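Local coordinates for 8-amino-8-demethylriboflavin N,N-dimethyltransferase (Streptomyces davawensis, PDB 4D7K), which catalyses the two successive S-adenosylmethionine-dependent N-methylations that turn 8-amino-8-demethylriboflavin into the antibiotic roseoflavin, at residues Y20-D23 with L24-F28; F84-P88 with M89-L93; V263-L266 with V267-Q271. All coordinates share one frame; numbering follows the deposited sequence.

Interaction 1 of 3, residues Y20-D23 with L24-F28; sequences YNVD and LKVAF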
loop_
_atom_site.group_PDB
_atom_site.type_symbol
_atom_site.label_atom_id
_atom_site.label_comp_id
_atom_site.label_asym_id
_atom_site.label_seq_id
_atom_site.Cartn_x
_atom_site.Cartn_y
_atom_site.Cartn_z
ATOM N N TYR A 20 1.632 5.710 4.684
ATOM C CA TYR A 20 0.979 4.484 4.217
ATOM C C TYR A 20 -0.001 4.786 3.088
ATOM O O TYR A 20 -0.155 3.992 2.160
ATOM C CB TYR A 20 0.250 3.766 5.363
ATOM C CG TYR A 20 1.172 2.981 6.266
ATOM C CD1 TYR A 20 1.990 1.982 5.748
ATOM C CD2 TYR A 20 1.230 3.236 7.633
ATOM C CE1 TYR A 20 2.841 1.262 6.556
ATOM C CE2 TYR A 20 2.087 2.516 8.457
ATOM C CZ TYR A 20 2.888 1.530 7.906
ATOM O OH TYR A 20 3.736 0.803 8.704
ATOM N N ASN A 21 -0.669 5.933 3.180
ATOM C CA ASN A 21 -1.577 6.387 2.132
ATOM C C ASN A 21 -0.822 6.627 0.827
ATOM O O ASN A 21 -1.275 6.237 -0.247
ATOM C CB ASN A 21 -2.302 7.660 2.572
ATOM C CG ASN A 21 -3.394 8.080 1.603
ATOM O OD1 ASN A 21 -3.211 8.997 0.801
ATOM N ND2 ASN A 21 -4.540 7.414 1.680
ATOM N N VAL A 22 0.342 7.259 0.936
ATOM C CA VAL A 22 1.191 7.529 -0.217
ATOM C C VAL A 22 1.772 6.250 -0.824
ATOM O O VAL A 22 1.739 6.060 -2.040
ATOM C CB VAL A 22 2.341 8.478 0.167
ATOM C CG1 VAL A 22 3.345 8.607 -0.973
ATOM C CG2 VAL A 22 1.788 9.841 0.573
ATOM N N ASP A 23 2.296 5.369 0.022
ATOM C CA ASP A 23 2.937 4.155 -0.467
ATOM C C ASP A 23 1.904 3.205 -1.089
ATOM O O ASP A 23 2.241 2.339 -1.900
ATOM C CB ASP A 23 3.714 3.472 0.666
ATOM C CG ASP A 23 4.956 4.264 1.087
ATOM O OD1 ASP A 23 5.123 5.415 0.624
ATOM O OD2 ASP A 23 5.768 3.744 1.885
ATOM N N LEU A 24 0.642 3.392 -0.720
ATOM C CA LEU A 24 -0.448 2.655 -1.334
ATOM C C LEU A 24 -0.597 3.074 -2.800
ATOM O O LEU A 24 -0.672 2.229 -3.688
ATOM C CB LEU A 24 -1.747 2.885 -0.557
ATOM C CG LEU A 24 -3.031 2.243 -1.072
ATOM C CD1 LEU A 24 -2.837 0.766 -1.341
ATOM C CD2 LEU A 24 -4.133 2.452 -0.056
ATOM N N LYS A 25 -0.617 4.380 -3.050
ATOM C CA LYS A 25 -0.646 4.902 -4.413
ATOM C C LYS A 25 0.576 4.463 -5.225
ATOM O O LYS A 25 0.471 4.173 -6.415
ATOM C CB LYS A 25 -0.721 6.429 -4.397
ATOM C CG LYS A 25 -1.910 7.005 -3.652
ATOM C CD LYS A 25 -1.733 8.511 -3.474
ATOM C CE LYS A 25 -2.554 9.044 -2.312
ATOM N NZ LYS A 25 -4.006 8.781 -2.494
ATOM N N VAL A 26 1.737 4.430 -4.583
ATOM C CA VAL A 26 2.949 3.990 -5.258
ATOM C C VAL A 26 2.822 2.529 -5.698
ATOM O O VAL A 26 3.232 2.168 -6.805
ATOM C CB VAL A 26 4.194 4.168 -4.359
ATOM C CG1 VAL A 26 5.405 3.488 -4.974
ATOM C CG2 VAL A 26 4.477 5.656 -4.120
ATOM N N ALA A 27 2.236 1.700 -4.836
ATOM C CA ALA A 27 2.047 0.282 -5.137
ATOM C C ALA A 27 1.240 0.096 -6.411
ATOM O O ALA A 27 1.535 -0.782 -7.227
ATOM C CB ALA A 27 1.366 -0.427 -3.982
ATOM N N PHE A 28 0.221 0.930 -6.575
ATOM C CA PHE A 28 -0.632 0.865 -7.750
ATOM C C PHE A 28 0.105 1.342 -8.986
ATOM O O PHE A 28 -0.089 0.803 -10.076
ATOM C CB PHE A 28 -1.902 1.691 -7.547
ATOM C CG PHE A 28 -2.953 0.992 -6.738
ATOM C CD1 PHE A 28 -3.626 -0.100 -7.257
ATOM C CD2 PHE A 28 -3.273 1.432 -5.465
ATOM C CE1 PHE A 28 -4.599 -0.750 -6.515
ATOM C CE2 PHE A 28 -4.249 0.794 -4.718
ATOM C CZ PHE A 28 -4.913 -0.299 -5.242
#
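The amides of Leu24, Lys25, Val26 and Ala27 reach back to the carbonyls of Tyr20, Asn21, Val22 and Asp23, the i to i+4 pattern of an alpha-helix in the middle of helix 13-35. Leu24 N to Tyr20 O, Val26 N to Val22 O and Ala27 N to Asp23 O each span 3.0 Å. Lys25 N to Asn21 O is longer, 3.4 Å, and weak, although nearly straight at the hydrogen (162°). Along one side of the helix, Asn21 and Lys25 cross obliquely. With CG of Asn21 anti to its own N (chi1 -172°), the amide leans along the helix and its OD1 comes 3.2 Å from Lys25 CE and 3.4 Å from Lys25 NZ. The lysine starts with CG beside its backbone N, which lays CG 3.5 Å from Asn21 O, and a bend at chi4 (-59°) turns the ammonium off the line of the chain. That ammonium has its strong partner across the dimer: a salt bridge to Asp301 of the second subunit, with Phe108 of the same subunit as a cation-pi partner. On the neighbouring side of the helix, one residue on, Val22 CG1 and Val26 CG2 make a looser apolar contact at 4.5 Å, and Val26 CG2 also rests 3.5 Å from Val22 O. The polar ends of Tyr20 and Asp23 turn back along the helix, to Arg16 and Gln19. Helix 13-35 belongs to the O-methyltransferase dimerisation domain, and here it pairs with its own copy: Leu24 packs on Leu24 of the second subunit and Tyr20 on Val26 of that subunit, while Phe28 meets Tyr117 from the second subunit's helix 111-118.

Interaction 2 of 3, residues F84-P88 with M89-L93; sequences FELAP and MGDLL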
loop_
_atom_site.group_PDB
_atom_site.type_symbol
_atom_site.label_atom_id
_atom_site.label_comp_id
_atom_site.label_asym_id
_atom_site.label_seq_id
_atom_site.Cartn_x
_atom_site.Cartn_y
_atom_site.Cartn_z
ATOM N N PHE A 84 11.629 8.828 -21.038
ATOM C CA PHE A 84 11.824 8.146 -19.770
ATOM C C PHE A 84 12.792 6.992 -19.938
ATOM O O PHE A 84 12.906 6.420 -21.019
ATOM C CB PHE A 84 10.486 7.652 -19.211
ATOM C CG PHE A 84 9.518 8.762 -18.909
ATOM C CD1 PHE A 84 8.669 9.246 -19.891
ATOM C CD2 PHE A 84 9.478 9.334 -17.650
ATOM C CE1 PHE A 84 7.794 10.281 -19.621
ATOM C CE2 PHE A 84 8.599 10.368 -17.370
ATOM C CZ PHE A 84 7.755 10.842 -18.356
ATOM N N GLU A 85 13.509 6.666 -18.870
ATOM C CA GLU A 85 14.384 5.506 -18.877
ATOM C C GLU A 85 14.351 4.838 -17.511
ATOM O O GLU A 85 13.728 5.345 -16.583
ATOM C CB GLU A 85 15.814 5.893 -19.265
ATOM C CG GLU A 85 16.569 6.734 -18.251
ATOM C CD GLU A 85 17.976 7.066 -18.728
ATOM O OE1 GLU A 85 18.212 6.976 -19.951
ATOM O OE2 GLU A 85 18.843 7.410 -17.892
ATOM N N LEU A 86 15.021 3.698 -17.396
ATOM C CA LEU A 86 14.978 2.893 -16.181
ATOM C C LEU A 86 15.829 3.441 -15.041
ATOM O O LEU A 86 17.021 3.679 -15.208
ATOM C CB LEU A 86 15.429 1.465 -16.490
ATOM C CG LEU A 86 14.433 0.564 -17.220
ATOM C CD1 LEU A 86 15.092 -0.756 -17.575
ATOM C CD2 LEU A 86 13.191 0.336 -16.363
ATOM N N ALA A 87 15.209 3.623 -13.879
ATOM C CA ALA A 87 15.949 3.797 -12.631
ATOM C C ALA A 87 16.197 2.396 -12.058
ATOM O O ALA A 87 15.564 1.440 -12.506
ATOM C CB ALA A 87 15.165 4.678 -11.649
ATOM N N PRO A 88 17.118 2.258 -11.084
ATOM C CA PRO A 88 17.409 0.925 -10.527
ATOM C C PRO A 88 16.186 0.107 -10.076
ATOM O O PRO A 88 16.149 -1.098 -10.320
ATOM C CB PRO A 88 18.303 1.247 -9.327
ATOM C CG PRO A 88 19.036 2.482 -9.749
ATOM C CD PRO A 88 18.039 3.283 -10.555
ATOM N N MET A 89 15.206 0.740 -9.437
ATOM C CA MET A 89 14.054 0.006 -8.922
ATOM C C MET A 89 13.170 -0.522 -10.058
ATOM O O MET A 89 12.637 -1.631 -9.979
ATOM C CB MET A 89 13.242 0.897 -7.974
ATOM C CG MET A 89 12.322 0.137 -7.037
ATOM S SD MET A 89 11.533 1.184 -5.787
ATOM C CE MET A 89 10.361 2.075 -6.803
ATOM N N GLY A 90 13.018 0.268 -11.117
ATOM C CA GLY A 90 12.258 -0.162 -12.279
ATOM C C GLY A 90 12.919 -1.319 -13.009
ATOM O O GLY A 90 12.246 -2.165 -13.610
ATOM N N ASP A 91 14.246 -1.354 -12.950
ATOM C CA ASP A 91 15.024 -2.416 -13.580
ATOM C C ASP A 91 14.651 -3.787 -13.010
ATOM O O ASP A 91 14.603 -4.779 -13.737
ATOM C CB ASP A 91 16.523 -2.148 -13.398
ATOM C CG ASP A 91 17.387 -2.964 -14.348
ATOM O OD1 ASP A 91 17.015 -3.105 -15.533
ATOM O OD2 ASP A 91 18.440 -3.468 -13.908
ATOM N N LEU A 92 14.371 -3.835 -11.710
ATOM C CA LEU A 92 14.012 -5.086 -11.046
ATOM C C LEU A 92 12.596 -5.542 -11.390
ATOM O O LEU A 92 12.181 -6.641 -11.018
ATOM C CB LEU A 92 14.148 -4.943 -9.531
ATOM C CG LEU A 92 15.541 -4.637 -8.987
ATOM C CD1 LEU A 92 15.490 -4.422 -7.477
ATOM C CD2 LEU A 92 16.514 -5.749 -9.351
ATOM N N LEU A 93 11.850 -4.693 -12.088
ATOM C CA LEU A 93 10.491 -5.033 -12.472
ATOM C C LEU A 93 10.459 -5.587 -13.894
ATOM O O LEU A 93 9.389 -5.784 -14.466
ATOM C CB LEU A 93 9.567 -3.818 -12.336
ATOM C CG LEU A 93 9.379 -3.305 -10.904
ATOM C CD1 LEU A 93 8.425 -2.123 -10.849
ATOM C CD2 LEU A 93 8.887 -4.415 -9.997
#
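Leu86 and Asp91 meet where strand 83-86 of the small antiparallel sheet turns into the short, weakly bonded helix 88-91, a strand-to-helix junction within the O-methyltransferase dimerisation domain. From its CB, which points toward the helix, the Leu86 side chain runs to a CG set beside the backbone N (chi1 -76°), and there it forks. CD2 settles on the backbone of Gly90, 3.7 Å from Gly90 C and 3.8 Å from Gly90 O. The other branch, CD1, touches Asp91 OD1 at 3.7 Å, the two side chains crossing at about a right angle. That carboxylate is committed beyond the turn, in a salt bridge from OD1 to Arg94. Backbone bonds close the turn: Asp91 N donates to Ala87 O over 3.1 Å and makes a second, weak bond to Pro88 O. Pro88, at the start of this turn, has no N-H to offer. Leu86 also touches Leu76 of strand 76-79 and Pro39. Met89 and Leu93 both reach Leu30 of helix 13-35 and Leu17 of the second subunit, which ties the junction to the dimer interface. The CB of Asp91 closes against the same turn, 3.3 Å from Pro88 O.

Interaction 3 of 3, residues V263-L266 with V267-Q271; sequences VRLL and VRIRQ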
loop_
_atom_site.group_PDB
_atom_site.type_symbol
_atom_site.label_atom_id
_atom_site.label_comp_id
_atom_site.label_asym_id
_atom_site.label_seq_id
_atom_site.Cartn_x
_atom_site.Cartn_y
_atom_site.Cartn_z
ATOM N N VAL A 263 1.308 -35.796 11.609
ATOM C CA VAL A 263 1.923 -36.755 12.522
ATOM C C VAL A 263 2.475 -37.969 11.773
ATOM O O VAL A 263 3.616 -38.377 11.999
ATOM C CB VAL A 263 0.922 -37.232 13.601
ATOM C CG1 VAL A 263 1.474 -38.433 14.352
ATOM C CG2 VAL A 263 0.603 -36.103 14.567
ATOM N N ARG A 264 1.668 -38.530 10.877
ATOM C CA ARG A 264 2.088 -39.678 10.077
ATOM C C ARG A 264 3.378 -39.380 9.319
ATOM O O ARG A 264 4.310 -40.186 9.325
ATOM C CB ARG A 264 0.984 -40.090 9.099
ATOM C CG ARG A 264 -0.262 -40.646 9.775
ATOM C CD ARG A 264 -1.205 -41.317 8.784
ATOM N NE ARG A 264 -1.773 -40.379 7.820
ATOM C CZ ARG A 264 -1.484 -40.369 6.521
ATOM N NH1 ARG A 264 -0.629 -41.253 6.023
ATOM N NH2 ARG A 264 -2.050 -39.478 5.720
ATOM N N LEU A 265 3.428 -38.214 8.678
ATOM C CA LEU A 265 4.618 -37.779 7.953
ATOM C C LEU A 265 5.812 -37.629 8.893
ATOM O O LEU A 265 6.928 -38.031 8.569
ATOM C CB LEU A 265 4.351 -36.459 7.227
ATOM C CG LEU A 265 5.533 -35.834 6.487
ATOM C CD1 LEU A 265 6.070 -36.784 5.426
ATOM C CD2 LEU A 265 5.130 -34.509 5.863
ATOM N N LEU A 266 5.565 -37.053 10.062
ATOM C CA LEU A 266 6.617 -36.856 11.048
ATOM C C LEU A 266 7.136 -38.189 11.588
ATOM O O LEU A 266 8.328 -38.334 11.857
ATOM C CB LEU A 266 6.108 -35.977 12.190
ATOM C CG LEU A 266 5.799 -34.523 11.829
ATOM C CD1 LEU A 266 4.970 -33.870 12.922
ATOM C CD2 LEU A 266 7.084 -33.745 11.587
ATOM N N VAL A 267 6.236 -39.160 11.735
ATOM C CA VAL A 267 6.604 -40.496 12.200
ATOM C C VAL A 267 7.471 -41.209 11.161
ATOM O O VAL A 267 8.439 -41.892 11.504
ATOM C CB VAL A 267 5.351 -41.357 12.515
ATOM C CG1 VAL A 267 5.726 -42.814 12.723
ATOM C CG2 VAL A 267 4.632 -40.825 13.744
ATOM N N ARG A 268 7.125 -41.034 9.889
ATOM C CA ARG A 268 7.887 -41.620 8.790
ATOM C C ARG A 268 9.291 -41.028 8.696
ATOM O O ARG A 268 10.253 -41.737 8.404
ATOM C CB ARG A 268 7.145 -41.426 7.467
ATOM C CG ARG A 268 6.048 -42.447 7.222
ATOM C CD ARG A 268 6.626 -43.819 6.902
ATOM N NE ARG A 268 7.403 -43.813 5.664
ATOM C CZ ARG A 268 8.731 -43.828 5.608
ATOM N NH1 ARG A 268 9.445 -43.859 6.726
ATOM N NH2 ARG A 268 9.347 -43.817 4.432
ATOM N N ILE A 269 9.404 -39.728 8.937
ATOM C CA ILE A 269 10.710 -39.084 8.978
ATOM C C ILE A 269 11.506 -39.628 10.159
ATOM O O ILE A 269 12.691 -39.936 10.035
ATOM C CB ILE A 269 10.588 -37.553 9.089
ATOM C CG1 ILE A 269 9.910 -36.985 7.840
ATOM C CG2 ILE A 269 11.961 -36.912 9.285
ATOM C CD1 ILE A 269 9.631 -35.500 7.919
ATOM N N ARG A 270 10.829 -39.771 11.294
ATOM C CA ARG A 270 11.462 -40.219 12.530
ATOM C C ARG A 270 12.174 -41.565 12.394
ATOM O O ARG A 270 13.263 -41.755 12.937
ATOM C CB ARG A 270 10.422 -40.300 13.648
ATOM C CG ARG A 270 10.967 -40.821 14.966
ATOM C CD ARG A 270 12.071 -39.928 15.518
ATOM N NE ARG A 270 12.669 -40.512 16.714
ATOM C CZ ARG A 270 13.726 -41.317 16.704
ATOM N NH1 ARG A 270 14.315 -41.628 15.557
ATOM N NH2 ARG A 270 14.198 -41.808 17.841
ATOM N N GLN A 271 11.565 -42.496 11.668
ATOM C CA GLN A 271 12.151 -43.824 11.526
ATOM C C GLN A 271 13.168 -43.880 10.387
ATOM O O GLN A 271 13.859 -44.883 10.216
ATOM C CB GLN A 271 11.053 -44.876 11.316
ATOM C CG GLN A 271 10.121 -44.610 10.145
ATOM C CD GLN A 271 8.991 -45.623 10.063
ATOM O OE1 GLN A 271 8.228 -45.643 9.097
ATOM N NE2 GLN A 271 8.878 -46.468 11.084
#
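Val263 O receives the shortest hydrogen bond here, 2.7 Å from Val267 N. It is followed up helix 259-270 by Arg268 N to Arg264 O (3.0 Å), Ile269 N to Leu265 O (3.0 Å) and Arg270 N to Leu266 O (2.9 Å). The CG2 branch of Val267, set beside its backbone N, overhangs the preceding turn, 3.2 Å from Val263 O and 4.0 Å from Val263 CG1, the two valines crossing at a slant. On another side, Ile269 extends CG1 and then CD1 past Leu265 O, CD1 ending 4.4 Å from Leu265 CG. Ile269 and Leu266 both pack on Leu250 of strand 247-251, in the beta-alpha-beta unit that continues to strand 280-285. Bent at chi2 and chi3, Arg268 turns toward the C-terminal end of the helix, where NH1 gives a weak bond to Gln271 OE1 at 3.2 Å. Arg264 pairs with Asp261. Leu266 and Ile269 thus seat the helix on the sheet through apolar contact; Arg264 and Arg268 make their polar bonds within the helix and at its end, while Arg270 ties it to the loop carbonyls of Gly274 and Gly324.

In the fold
Interactions 1 and 2 share the O-methyltransferase dimerisation domain; their centres are 18 Å apart and their nearest atoms about 5 Å apart, without touching. Both reach the second subunit, so both belong to the dimer interface. Interaction 3 lies on the opposite side of the chain's centre, in the Rossmann-like methyltransferase domain, with its centre 46 Å from that of interaction 1 and 48 Å from that of interaction 2. It alone adjoins the predicted S-adenosylmethionine site: the side chain of Leu265 is about 4 Å from that of Phe237 and about 11 Å from that of Asp209.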